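Local coordinates for protein WbmS, polysaccharide deacetylase involved in O-antigen biosynthesis (Bordetella bronchiseptica, PDB 3HFT) that probably removes acetyl groups from a polysaccharide during O-antigen biosynthesis, as a zinc-binding member of the polysaccharide deacetylase family, at residues 158-162 with 198-202; 18-22 with 252-257; 87-91 with 117-123. One frame throughout, in Å; residues are numbered along the deposited sequence. Where two conformers were deposited one is given.

How the contacts relate
Contact 2 spans nearly the whole modelled chain, joining the loop before strand 39-44 to the end of helix 245-256; contacts 3 and 1 both fall between its two segments, contact 3 closing before contact 1 opens. The centres lie about 17 Å apart for contacts 1 and 2, 23 Å for contacts 2 and 3, and 24 Å for contacts 1 and 3, and none touches another. The five-stranded parallel sheet relates them: contact 3 sits on one of its two outermost strands, 87-91, contact 2 packs beside strand 39-44, and contact 1 leads into strand 203-207. Zinc, bound by Asp46, His92 and His127, lies about 11 Å from the Val91 side chain of contact 3.

Contact 1: residues 158-162 with 198-202; sequences IVLQP and QPDGI
The side-chain amide of Gln198 bonds to the backbone of 158-162 through both its oxygen and its nitrogen. OE1 takes the amide hydrogen of Leu160 N at 2.8 Å, an almost straight bond (171°) that arrives in the carbonyl plane on a lone pair. NE2 of the same group gives a hydrogen to Ile158 O at 3.0 Å, more bent and tilted out of the amide plane. With CG anti to its own carbonyl carbon (chi1 -49°) and the chain extended beyond it, Gln198 reaches across Val159, and the two partners fix which way round its amide lies. Val159 slides past this chain in the opposite direction, CG1 coming 3.5 Å from Asp200 O, while the Val159 and Asp200 side chains cross at about a right angle.

A second glutamine may answer. In the conformer described, one of two, Gln161 bends at chi2 (-74°), which would bring NE2 within 2.8 Å of Asp200 O, in the plane of that carbonyl, while OE1 accepts from Trp35 NE1. Backbone meets backbone where Ile202 N donates to Leu160 O at 2.9 Å, from well above the carbonyl plane. Ile202 CG2 adds apolar packing, 4.0 Å from Leu160 CB and 4.1 Å from Pro162 CD.

A type I turn from Gln198 to Gly201 places the Gln198 amide and Asp200 O toward 158-162. Ile158 also packs on Ile158 of the second subunit. Through the Gln198 bonds and Ile202 N to Leu160 O, backbone groups at a buried loop junction are satisfied without regular strand pairing, Gln161 adding a bond in one conformer.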
loop_
_atom_site.group_PDB
_atom_site.type_symbol
_atom_site.label_atom_id
_atom_site.label_comp_id
_atom_site.label_asym_id
_atom_site.label_seq_id
_atom_site.Cartn_x
_atom_site.Cartn_y
_atom_site.Cartn_z
ATOM N N ILE A 158 -6.027 -10.097 -9.601
ATOM C CA ILE A 158 -6.457 -10.141 -8.211
ATOM C C ILE A 158 -7.867 -9.583 -8.092
ATOM O O ILE A 158 -8.127 -8.409 -8.445
ATOM C CB ILE A 158 -5.510 -9.310 -7.311
ATOM C CG1 ILE A 158 -4.077 -9.879 -7.388
ATOM C CG2 ILE A 158 -6.017 -9.340 -5.850
ATOM C CD1 ILE A 158 -2.983 -8.994 -6.778
ATOM N N VAL A 159 -8.758 -10.402 -7.544
ATOM C CA VAL A 159 -10.127 -9.962 -7.238
ATOM C C VAL A 159 -10.067 -9.285 -5.902
ATOM O O VAL A 159 -9.652 -9.870 -4.885
ATOM C CB VAL A 159 -11.116 -11.102 -7.202
ATOM C CG1 VAL A 159 -12.541 -10.613 -6.849
ATOM C CG2 VAL A 159 -11.125 -11.821 -8.543
ATOM N N LEU A 160 -10.526 -8.042 -5.890
ATOM C CA LEU A 160 -10.367 -7.173 -4.726
ATOM C C LEU A 160 -11.564 -7.100 -3.836
ATOM O O LEU A 160 -12.712 -7.179 -4.322
ATOM C CB LEU A 160 -10.061 -5.795 -5.198
ATOM C CG LEU A 160 -8.716 -5.606 -5.901
ATOM C CD1 LEU A 160 -8.626 -4.195 -6.436
ATOM C CD2 LEU A 160 -7.549 -5.934 -4.930
ATOM N N GLN A 161 -11.290 -6.909 -2.543
ATOM C CA GLN A 161 -12.289 -6.797 -1.483
ATOM C C GLN A 161 -11.705 -5.822 -0.432
ATOM O O GLN A 161 -10.493 -5.854 -0.166
ATOM C CB GLN A 161 -12.501 -8.184 -0.808
ATOM C CG GLN A 161 -12.636 -9.412 -1.763
ATOM C CD GLN A 161 -13.974 -9.458 -2.475
ATOM O OE1 GLN A 161 -14.885 -8.742 -2.085
ATOM N NE2 GLN A 161 -14.108 -10.315 -3.509
ATOM N N PRO A 162 -12.546 -4.984 0.204
ATOM C CA PRO A 162 -12.014 -4.145 1.272
ATOM C C PRO A 162 -11.741 -5.079 2.471
ATOM O O PRO A 162 -12.256 -6.194 2.510
ATOM C CB PRO A 162 -13.186 -3.193 1.583
ATOM C CG PRO A 162 -14.388 -4.055 1.300
ATOM C CD PRO A 162 -14.002 -4.853 0.091
ATOM N N GLN A 198 -14.989 -6.072 -11.963
ATOM C CA GLN A 198 -15.074 -7.280 -11.191
ATOM C C GLN A 198 -16.511 -7.444 -10.646
ATOM O O GLN A 198 -16.927 -6.732 -9.706
ATOM C CB GLN A 198 -14.086 -7.218 -10.019
ATOM C CG GLN A 198 -12.666 -6.804 -10.428
ATOM C CD GLN A 198 -11.651 -6.999 -9.335
ATOM O OE1 GLN A 198 -12.003 -7.273 -8.173
ATOM N NE2 GLN A 198 -10.365 -6.883 -9.703
ATOM N N PRO A 199 -17.286 -8.364 -11.226
ATOM C CA PRO A 199 -18.635 -8.558 -10.679
ATOM C C PRO A 199 -18.566 -9.123 -9.290
ATOM O O PRO A 199 -19.537 -9.037 -8.523
ATOM C CB PRO A 199 -19.253 -9.582 -11.620
ATOM C CG PRO A 199 -18.166 -10.156 -12.380
ATOM C CD PRO A 199 -17.006 -9.269 -12.349
ATOM N N ASP A 200 -17.412 -9.713 -8.977
ATOM C CA ASP A 200 -17.160 -10.423 -7.728
ATOM C C ASP A 200 -16.221 -9.687 -6.762
ATOM O O ASP A 200 -15.823 -10.257 -5.748
ATOM C CB ASP A 200 -16.560 -11.815 -7.998
ATOM C CG ASP A 200 -15.387 -11.797 -9.003
ATOM O OD1 ASP A 200 -15.060 -10.756 -9.611
ATOM O OD2 ASP A 200 -14.817 -12.882 -9.214
ATOM N N GLY A 201 -15.913 -8.438 -7.053
ATOM C CA GLY A 201 -15.025 -7.663 -6.198
ATOM C C GLY A 201 -15.504 -6.244 -6.085
ATOM O O GLY A 201 -16.581 -5.897 -6.599
ATOM N N ILE A 202 -14.726 -5.426 -5.381
ATOM C CA ILE A 202 -14.986 -4.012 -5.267
ATOM C C ILE A 202 -14.310 -3.257 -6.398
ATOM O O ILE A 202 -13.167 -3.544 -6.734
ATOM C CB ILE A 202 -14.552 -3.478 -3.864
ATOM C CG1 ILE A 202 -15.167 -2.097 -3.640
ATOM C CG2 ILE A 202 -13.018 -3.482 -3.696
ATOM C CD1 ILE A 202 -14.852 -1.539 -2.281
#

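Contact 2: residues 18-22 with 252-257; sequences DNKFA and LLARNI. With EDO (1,2-ethanediol), chain H.
Phe21 points its ring from the 18-22 loop at the last turn of helix 245-256. Its CB lies 3.6 Å from C1 of a bound 1,2-ethanediol, probably from the crystallisation liquor, and CD2 comes closer to that same carbon, which sits at the ring edge, near its plane. Farther out, CE1 is 3.6 Å from Leu252 CD2, a methyl also at the edge. CE2 meets Asn256 CB at 3.6 Å and, more loosely, Ile257 CG2; CZ touches Leu252 CD2 and Asn256 CB and has Leu253 CD2 at 4.1 Å. CG stands anti to the carbonyl carbon (chi1 -67°), which sends the ring out to the helix.

The Asn256 side chain crosses the phenyl at about a right angle, its amide plane 81° from the ring. Asn256 ND2 donates to Leu252 O at 2.7 Å, one turn back, and also to Asp194, so the amide is held while CB faces Phe21. Lys20 passes it obliquely, CD lying 3.5 Å from Asn256 OD1.

Phe21 also touches Ile39 and Leu41 of strand 39-44, and Leu253 packs on Ile60 and Ala63 of helix 50-63. The Phe21 ring thus packs between helix 245-256 and strand 39-44, joining the start of the modelled chain to its C-terminus, with the helix on the outside of the parallel strands, as in the deformed (beta/alpha) barrel of polysaccharide deacetylases.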
loop_
_atom_site.group_PDB
_atom_site.type_symbol
_atom_site.label_atom_id
_atom_site.label_comp_id
_atom_site.label_asym_id
_atom_site.label_seq_id
_atom_site.Cartn_x
_atom_site.Cartn_y
_atom_site.Cartn_z
ATOM N N ASP A 18 -29.190 -2.530 -9.452
ATOM C CA ASP A 18 -29.245 -1.436 -10.423
ATOM C C ASP A 18 -28.631 -0.122 -9.875
ATOM O O ASP A 18 -28.257 0.751 -10.664
ATOM C CB ASP A 18 -30.693 -1.234 -10.886
ATOM C CG ASP A 18 -31.355 -2.545 -11.332
ATOM O OD1 ASP A 18 -31.406 -3.510 -10.526
ATOM O OD2 ASP A 18 -31.827 -2.605 -12.485
ATOM N N ASN A 19 -28.557 0.002 -8.535
ATOM C CA ASN A 19 -27.819 1.081 -7.837
ATOM C C ASN A 19 -26.373 0.661 -7.823
ATOM O O ASN A 19 -25.802 0.301 -6.778
ATOM C CB ASN A 19 -28.282 1.260 -6.386
ATOM N N LYS A 20 -25.761 0.704 -8.989
ATOM C CA LYS A 20 -24.408 0.209 -9.103
ATOM C C LYS A 20 -23.376 1.119 -8.447
ATOM O O LYS A 20 -22.350 0.655 -7.981
ATOM C CB LYS A 20 -24.059 -0.001 -10.572
ATOM C CG LYS A 20 -23.389 -1.329 -10.807
ATOM C CD LYS A 20 -22.981 -1.467 -12.243
ATOM C CE LYS A 20 -22.952 -2.911 -12.662
ATOM N NZ LYS A 20 -24.328 -3.372 -12.929
ATOM N N PHE A 21 -23.640 2.419 -8.448
ATOM C CA PHE A 21 -22.688 3.424 -8.007
ATOM C C PHE A 21 -22.915 3.760 -6.540
ATOM O O PHE A 21 -24.060 3.999 -6.105
ATOM C CB PHE A 21 -22.796 4.688 -8.845
ATOM C CG PHE A 21 -22.361 4.514 -10.277
ATOM C CD1 PHE A 21 -21.025 4.603 -10.631
ATOM C CD2 PHE A 21 -23.289 4.267 -11.279
ATOM C CE1 PHE A 21 -20.626 4.457 -11.947
ATOM C CE2 PHE A 21 -22.891 4.126 -12.606
ATOM C CZ PHE A 21 -21.556 4.224 -12.945
ATOM N N ALA A 22 -21.831 3.810 -5.783
ATOM C CA ALA A 22 -21.929 4.070 -4.366
ATOM C C ALA A 22 -20.834 5.031 -3.894
ATOM O O ALA A 22 -19.930 5.391 -4.647
ATOM C CB ALA A 22 -21.859 2.737 -3.612
ATOM N N LEU A 252 -18.546 4.953 -19.327
ATOM C CA LEU A 252 -18.770 4.151 -18.126
ATOM C C LEU A 252 -20.082 4.537 -17.491
ATOM O O LEU A 252 -20.861 3.667 -17.077
ATOM C CB LEU A 252 -17.602 4.375 -17.176
ATOM C CG LEU A 252 -17.508 3.805 -15.784
ATOM C CD1 LEU A 252 -16.063 4.080 -15.335
ATOM C CD2 LEU A 252 -18.509 4.441 -14.853
ATOM N N LEU A 253 -20.344 5.845 -17.420
ATOM C CA LEU A 253 -21.610 6.353 -16.882
ATOM C C LEU A 253 -22.789 5.911 -17.751
ATOM O O LEU A 253 -23.785 5.385 -17.231
ATOM C CB LEU A 253 -21.578 7.891 -16.765
ATOM C CG LEU A 253 -20.658 8.492 -15.688
ATOM C CD1 LEU A 253 -20.476 10.012 -15.848
ATOM C CD2 LEU A 253 -21.148 8.108 -14.270
ATOM N N ALA A 254 -22.676 6.118 -19.066
ATOM C CA ALA A 254 -23.750 5.761 -20.005
ATOM C C ALA A 254 -24.090 4.278 -19.949
ATOM O O ALA A 254 -25.241 3.918 -19.957
ATOM C CB ALA A 254 -23.375 6.177 -21.454
ATOM N N ARG A 255 -23.086 3.421 -19.900
ATOM C CA ARG A 255 -23.310 2.001 -19.832
ATOM C C ARG A 255 -23.888 1.513 -18.529
ATOM O O ARG A 255 -24.400 0.406 -18.500
ATOM C CB ARG A 255 -21.997 1.256 -19.875
ATOM C CG ARG A 255 -21.284 1.236 -21.150
ATOM C CD ARG A 255 -20.084 0.320 -20.969
ATOM N NE ARG A 255 -19.239 0.492 -22.129
ATOM C CZ ARG A 255 -18.020 0.990 -22.113
ATOM N NH1 ARG A 255 -17.448 1.329 -20.962
ATOM N NH2 ARG A 255 -17.356 1.105 -23.262
ATOM N N ASN A 256 -23.719 2.260 -17.440
ATOM C CA ASN A 256 -24.040 1.729 -16.108
ATOM C C ASN A 256 -25.178 2.428 -15.366
ATOM O O ASN A 256 -25.539 2.009 -14.281
ATOM C CB ASN A 256 -22.783 1.721 -15.253
ATOM C CG ASN A 256 -21.808 0.651 -15.688
ATOM O OD1 ASN A 256 -22.090 -0.537 -15.533
ATOM N ND2 ASN A 256 -20.671 1.055 -16.241
ATOM N N ILE A 257 -25.755 3.475 -15.928
ATOM C CA ILE A 257 -26.874 4.106 -15.244
ATOM C C ILE A 257 -28.133 3.451 -15.761
ATOM O O ILE A 257 -28.096 2.762 -16.787
ATOM C CB ILE A 257 -26.958 5.651 -15.419
ATOM C CG1 ILE A 257 -27.101 6.051 -16.887
ATOM C CG2 ILE A 257 -25.768 6.335 -14.741
ATOM C CD1 ILE A 257 -27.135 7.566 -17.104
ATOM O OXT ILE A 257 -29.200 3.611 -15.165
HETATM C C1 EDO H . -26.221 3.939 -9.589
HETATM O O1 EDO H . -26.624 3.966 -8.226
HETATM C C2 EDO H . -27.329 3.659 -10.592
HETATM O O2 EDO H . -26.887 2.579 -11.451
#

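Contact 3: residues 87-91 with 117-123; sequences FELGV and LAPGCVS
Glu88 reaches Ser123 because its CG lies anti to the backbone N (chi1 169°) and the chain runs on extended, while the serine OG stands anti to its own carbonyl carbon (chi1 -61°). Ser123 OG thereby donates to Glu88 OE2 at 2.6 Å, meeting the oxygen on its syn side, 25° out of the carboxylate plane. A water gives a second hydrogen bond to OE2; it also donates to Leu89 O at 2.8 Å and accepts from Val122 N at 3.0 Å, bridging both segments. The other oxygen, Glu88 OE1, accepts from Ser25 OG, so hydroxyls and water satisfy both oxygens of this buried carboxylate. Val122 CG2 lies 3.5 Å from OE2, adding a methyl beside the polar cluster.

Beyond the cluster the backbones join directly, Val91 N donating to Ser123 O at 3.2 Å. Much of the rest is apolar. Leu89 swings its CD2 to 3.7 Å from Ala118 CB, and Val91 CG1 approaches both that CB and Cys121 SG, the sulfur being 3.8 Å away. Ala118 and Cys121 are the ends of a type II turn, closed by Cys121 N to Ala118 O, and the CB of both residues points toward the strand.

Strand 87-91, outermost in the parallel sheet within this chain, pairs on its other side with strand 67-71. Leu89 also packs on helix 77-83, whereas Val91 and Cys121 both touch Leu115 of helix 107-115, and Ser123 begins strand 123-124.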
loop_
_atom_site.group_PDB
_atom_site.type_symbol
_atom_site.label_atom_id
_atom_site.label_comp_id
_atom_site.label_asym_id
_atom_site.label_seq_id
_atom_site.Cartn_x
_atom_site.Cartn_y
_atom_site.Cartn_z
ATOM N N PHE A 87 -23.181 12.707 -2.858
ATOM C CA PHE A 87 -21.746 12.938 -2.845
ATOM C C PHE A 87 -21.165 12.897 -1.448
ATOM O O PHE A 87 -21.703 13.481 -0.535
ATOM C CB PHE A 87 -21.406 14.298 -3.456
ATOM C CG PHE A 87 -21.650 14.395 -4.953
ATOM C CD1 PHE A 87 -21.929 13.280 -5.728
ATOM C CD2 PHE A 87 -21.497 15.608 -5.591
ATOM C CE1 PHE A 87 -22.116 13.398 -7.091
ATOM C CE2 PHE A 87 -21.676 15.722 -6.957
ATOM C CZ PHE A 87 -21.978 14.617 -7.702
ATOM N N GLU A 88 -20.027 12.249 -1.303
ATOM C CA GLU A 88 -19.317 12.233 -0.038
ATOM C C GLU A 88 -18.058 13.087 -0.206
ATOM O O GLU A 88 -17.382 13.016 -1.231
ATOM C CB GLU A 88 -18.938 10.812 0.336
ATOM C CG GLU A 88 -17.970 10.727 1.505
ATOM C CD GLU A 88 -17.606 9.297 1.873
ATOM O OE1 GLU A 88 -18.202 8.359 1.296
ATOM O OE2 GLU A 88 -16.692 9.140 2.721
ATOM N N LEU A 89 -17.765 13.909 0.793
ATOM C CA LEU A 89 -16.555 14.716 0.795
ATOM C C LEU A 89 -15.563 14.046 1.750
ATOM O O LEU A 89 -15.889 13.772 2.912
ATOM C CB LEU A 89 -16.848 16.139 1.261
ATOM C CG LEU A 89 -15.673 17.140 1.257
ATOM C CD1 LEU A 89 -15.093 17.350 -0.153
ATOM C CD2 LEU A 89 -16.056 18.493 1.907
ATOM N N GLY A 90 -14.367 13.771 1.239
ATOM C CA GLY A 90 -13.268 13.264 2.035
ATOM C C GLY A 90 -12.079 14.201 1.872
ATOM O O GLY A 90 -12.205 15.302 1.289
ATOM N N VAL A 91 -10.929 13.787 2.397
ATOM C CA VAL A 91 -9.712 14.620 2.373
ATOM C C VAL A 91 -8.575 13.996 1.586
ATOM O O VAL A 91 -8.465 12.767 1.496
ATOM C CB VAL A 91 -9.260 14.988 3.841
ATOM C CG1 VAL A 91 -10.238 15.974 4.434
ATOM C CG2 VAL A 91 -9.119 13.725 4.717
ATOM N N LEU A 117 -10.868 21.131 6.234
ATOM C CA LEU A 117 -11.665 21.253 5.019
ATOM C C LEU A 117 -12.959 20.418 5.034
ATOM O O LEU A 117 -13.889 20.703 4.292
ATOM C CB LEU A 117 -10.845 20.810 3.815
ATOM C CG LEU A 117 -9.537 21.506 3.468
ATOM C CD1 LEU A 117 -8.859 20.744 2.306
ATOM C CD2 LEU A 117 -9.796 22.947 3.117
ATOM N N ALA A 118 -13.021 19.382 5.854
ATOM C CA ALA A 118 -14.210 18.528 5.899
ATOM C C ALA A 118 -14.370 17.944 7.286
ATOM O O ALA A 118 -14.154 16.752 7.479
ATOM C CB ALA A 118 -14.098 17.395 4.849
ATOM N N PRO A 119 -14.732 18.775 8.274
ATOM C CA PRO A 119 -14.813 18.205 9.618
ATOM C C PRO A 119 -15.802 17.055 9.685
ATOM O O PRO A 119 -16.863 17.101 9.061
ATOM C CB PRO A 119 -15.276 19.384 10.491
ATOM C CG PRO A 119 -15.764 20.405 9.566
ATOM C CD PRO A 119 -15.058 20.206 8.258
ATOM N N GLY A 120 -15.428 16.021 10.415
ATOM C CA GLY A 120 -16.264 14.844 10.569
ATOM C C GLY A 120 -16.206 13.854 9.418
ATOM O O GLY A 120 -16.865 12.826 9.458
ATOM N N CYS A 121 -15.434 14.139 8.379
ATOM C CA CYS A 121 -15.364 13.205 7.283
ATOM C C CYS A 121 -14.780 11.883 7.765
ATOM O O CYS A 121 -14.199 11.793 8.866
ATOM C CB CYS A 121 -14.576 13.785 6.126
ATOM S SG CYS A 121 -12.817 13.912 6.413
ATOM N N VAL A 122 -14.984 10.851 6.950
ATOM C CA VAL A 122 -14.589 9.485 7.279
ATOM C C VAL A 122 -13.671 8.834 6.265
ATOM O O VAL A 122 -13.103 7.784 6.534
ATOM C CB VAL A 122 -15.839 8.571 7.476
ATOM C CG1 VAL A 122 -16.684 9.084 8.689
ATOM C CG2 VAL A 122 -16.679 8.490 6.207
ATOM N N SER A 123 -13.503 9.443 5.101
ATOM C CA SER A 123 -12.708 8.830 4.037
ATOM C C SER A 123 -11.495 9.665 3.646
ATOM O O SER A 123 -11.568 10.889 3.575
ATOM C CB SER A 123 -13.575 8.516 2.804
ATOM O OG SER A 123 -14.622 7.606 3.118
HETATM O O HOH W 1 -15.650 11.301 4.100
#